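Local coordinates for protein putative aminopeptidase (Leishmania major, PDB 5NTH) that probably removes N-terminal residues from peptides as a manganese-dependent leucyl aminopeptidase of the M17 family, and binds the inhibitor actinonin, at residues K62-Y67 with D138-A143. Sequence-based numbering, arbitrary orientation.
Sequences KSVLFY and DVYVCA
Val64 O accepts the backbone N-H of Tyr67 at 3.0 Å, closing a type I beta turn whose Val64 and Phe66 side chains pack against Tyr140. The turn belongs to the loop between helices 53-57 and 69-77. Tyr140 stands on strand 137-142, an inner strand of the mixed sheet in the N-terminal, macro-like domain, so the contact packs this loop on one face of the sheet.

No hydrogen bond crosses between 62-67 and 138-143; the join is an aromatic pair with an apolar flank. The two rings meet edge-to-face (T-shaped), with planes at 76° and centroids 4.8 Å apart, the edge of Phe66 addressing the face of Tyr140. With chi1 at 63°, Phe66 CG is wedged between the two main-chain arms of its residue, and the ring extends from there to the tyrosine. Beside it, Val64 CB approaches Tyr140 CE2 at 4.2 Å, while Val64 CG2 lies over one face of the Phe66 ring, near its rim, a contact made inside the turn itself.

Val47 of strand 46-51 touches both aromatic side chains, and Val184 of strand 181-185 also packs on Tyr140. At the heart of the pair, Phe66 CE2 sits 3.4 Å above the Tyr140 ring plane, over the ring centre, and is 3.5 Å from both Tyr140 CD1 and Tyr140 CE1.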
loop_
_atom_site.group_PDB
_atom_site.type_symbol
_atom_site.label_atom_id
_atom_site.label_comp_id
_atom_site.label_asym_id
_atom_site.label_seq_id
_atom_site.Cartn_x
_atom_site.Cartn_y
_atom_site.Cartn_z
ATOM N N LYS A 62 52.872 25.138 -15.194
ATOM C CA LYS A 62 54.222 24.630 -14.873
ATOM C C LYS A 62 54.921 25.412 -13.735
ATOM O O LYS A 62 55.906 24.953 -13.161
ATOM C CB LYS A 62 55.097 24.573 -16.141
ATOM C CG LYS A 62 54.407 23.848 -17.305
ATOM C CD LYS A 62 55.273 23.565 -18.535
ATOM C CE LYS A 62 54.389 23.430 -19.783
ATOM N NZ LYS A 62 54.677 22.240 -20.632
ATOM N N SER A 63 54.381 26.579 -13.412
ATOM C CA SER A 63 54.842 27.432 -12.315
ATOM C C SER A 63 54.430 26.928 -10.956
ATOM O O SER A 63 55.088 27.230 -9.973
ATOM C CB SER A 63 54.227 28.842 -12.426
ATOM O OG SER A 63 54.091 29.211 -13.780
ATOM N N VAL A 64 53.299 26.229 -10.873
ATOM C CA VAL A 64 52.774 25.872 -9.575
ATOM C C VAL A 64 53.861 25.010 -8.942
ATOM O O VAL A 64 54.540 24.230 -9.602
ATOM C CB VAL A 64 51.395 25.167 -9.622
ATOM C CG1 VAL A 64 50.384 25.964 -10.445
ATOM C CG2 VAL A 64 51.505 23.755 -10.165
ATOM N N LEU A 65 53.993 25.170 -7.644
ATOM C CA LEU A 65 55.133 24.714 -6.917
ATOM C C LEU A 65 55.187 23.196 -6.723
ATOM O O LEU A 65 56.180 22.658 -6.217
ATOM C CB LEU A 65 55.097 25.408 -5.564
ATOM C CG LEU A 65 56.374 25.362 -4.739
ATOM C CD1 LEU A 65 57.552 25.935 -5.542
ATOM C CD2 LEU A 65 56.164 26.128 -3.431
ATOM N N PHE A 66 54.139 22.486 -7.125
ATOM C CA PHE A 66 54.113 21.032 -7.040
ATOM C C PHE A 66 54.240 20.443 -8.445
ATOM O O PHE A 66 53.970 19.257 -8.657
ATOM C CB PHE A 66 52.828 20.552 -6.321
ATOM C CG PHE A 66 51.575 20.912 -7.033
ATOM C CD1 PHE A 66 51.146 20.181 -8.132
ATOM C CD2 PHE A 66 50.855 22.016 -6.656
ATOM C CE1 PHE A 66 50.010 20.540 -8.835
ATOM C CE2 PHE A 66 49.714 22.384 -7.351
ATOM C CZ PHE A 66 49.282 21.642 -8.440
ATOM N N TYR A 67 54.649 21.251 -9.420
ATOM C CA TYR A 67 54.818 20.708 -10.772
ATOM C C TYR A 67 56.008 19.815 -10.697
ATOM O O TYR A 67 56.955 20.115 -9.981
ATOM C CB TYR A 67 55.062 21.754 -11.842
ATOM C CG TYR A 67 54.697 21.258 -13.229
ATOM C CD1 TYR A 67 53.362 21.183 -13.613
ATOM C CD2 TYR A 67 55.682 20.880 -14.174
ATOM C CE1 TYR A 67 52.993 20.743 -14.877
ATOM C CE2 TYR A 67 55.322 20.448 -15.458
ATOM C CZ TYR A 67 53.967 20.378 -15.791
ATOM O OH TYR A 67 53.522 19.966 -17.026
ATOM N N ASP A 138 45.638 21.265 -0.025
ATOM C CA ASP A 138 45.742 22.394 -0.922
ATOM C C ASP A 138 44.785 22.154 -2.085
ATOM O O ASP A 138 44.758 21.067 -2.673
ATOM C CB ASP A 138 47.175 22.570 -1.443
ATOM C CG ASP A 138 48.094 23.280 -0.450
ATOM O OD1 ASP A 138 47.649 23.968 0.473
ATOM O OD2 ASP A 138 49.312 23.163 -0.600
ATOM N N VAL A 139 43.980 23.175 -2.388
ATOM C CA VAL A 139 42.996 23.086 -3.445
ATOM C C VAL A 139 43.322 24.137 -4.496
ATOM O O VAL A 139 43.156 25.344 -4.260
ATOM C CB VAL A 139 41.584 23.309 -2.914
ATOM C CG1 VAL A 139 40.576 23.209 -4.040
ATOM C CG2 VAL A 139 41.277 22.285 -1.849
ATOM N N TYR A 140 43.796 23.657 -5.644
ATOM C CA TYR A 140 44.230 24.525 -6.694
ATOM C C TYR A 140 43.111 24.534 -7.675
ATOM O O TYR A 140 42.845 23.522 -8.299
ATOM C CB TYR A 140 45.540 24.049 -7.343
ATOM C CG TYR A 140 46.795 24.578 -6.661
ATOM C CD1 TYR A 140 47.252 24.009 -5.460
ATOM C CD2 TYR A 140 47.535 25.650 -7.205
ATOM C CE1 TYR A 140 48.419 24.470 -4.831
ATOM C CE2 TYR A 140 48.696 26.127 -6.574
ATOM C CZ TYR A 140 49.139 25.530 -5.387
ATOM O OH TYR A 140 50.268 25.959 -4.718
ATOM N N VAL A 141 42.468 25.689 -7.808
ATOM C CA VAL A 141 41.337 25.859 -8.705
ATOM C C VAL A 141 41.620 26.793 -9.860
ATOM O O VAL A 141 41.970 27.937 -9.668
ATOM C CB VAL A 141 40.143 26.453 -7.976
ATOM C CG1 VAL A 141 38.897 26.332 -8.853
ATOM C CG2 VAL A 141 39.943 25.766 -6.643
ATOM N N CYS A 142 41.425 26.275 -11.061
ATOM C CA CYS A 142 41.523 27.054 -12.287
ATOM C C CYS A 142 40.154 27.594 -12.718
ATOM O O CYS A 142 39.452 26.997 -13.553
ATOM C CB CYS A 142 42.147 26.204 -13.375
ATOM S SG CYS A 142 43.831 25.806 -12.895
ATOM N N ALA A 143 39.803 28.737 -12.135
ATOM C CA ALA A 143 38.537 29.389 -12.403
ATOM C C ALA A 143 38.740 30.875 -12.580
ATOM O O ALA A 143 39.464 31.498 -11.788
ATOM C CB ALA A 143 37.545 29.135 -11.281
#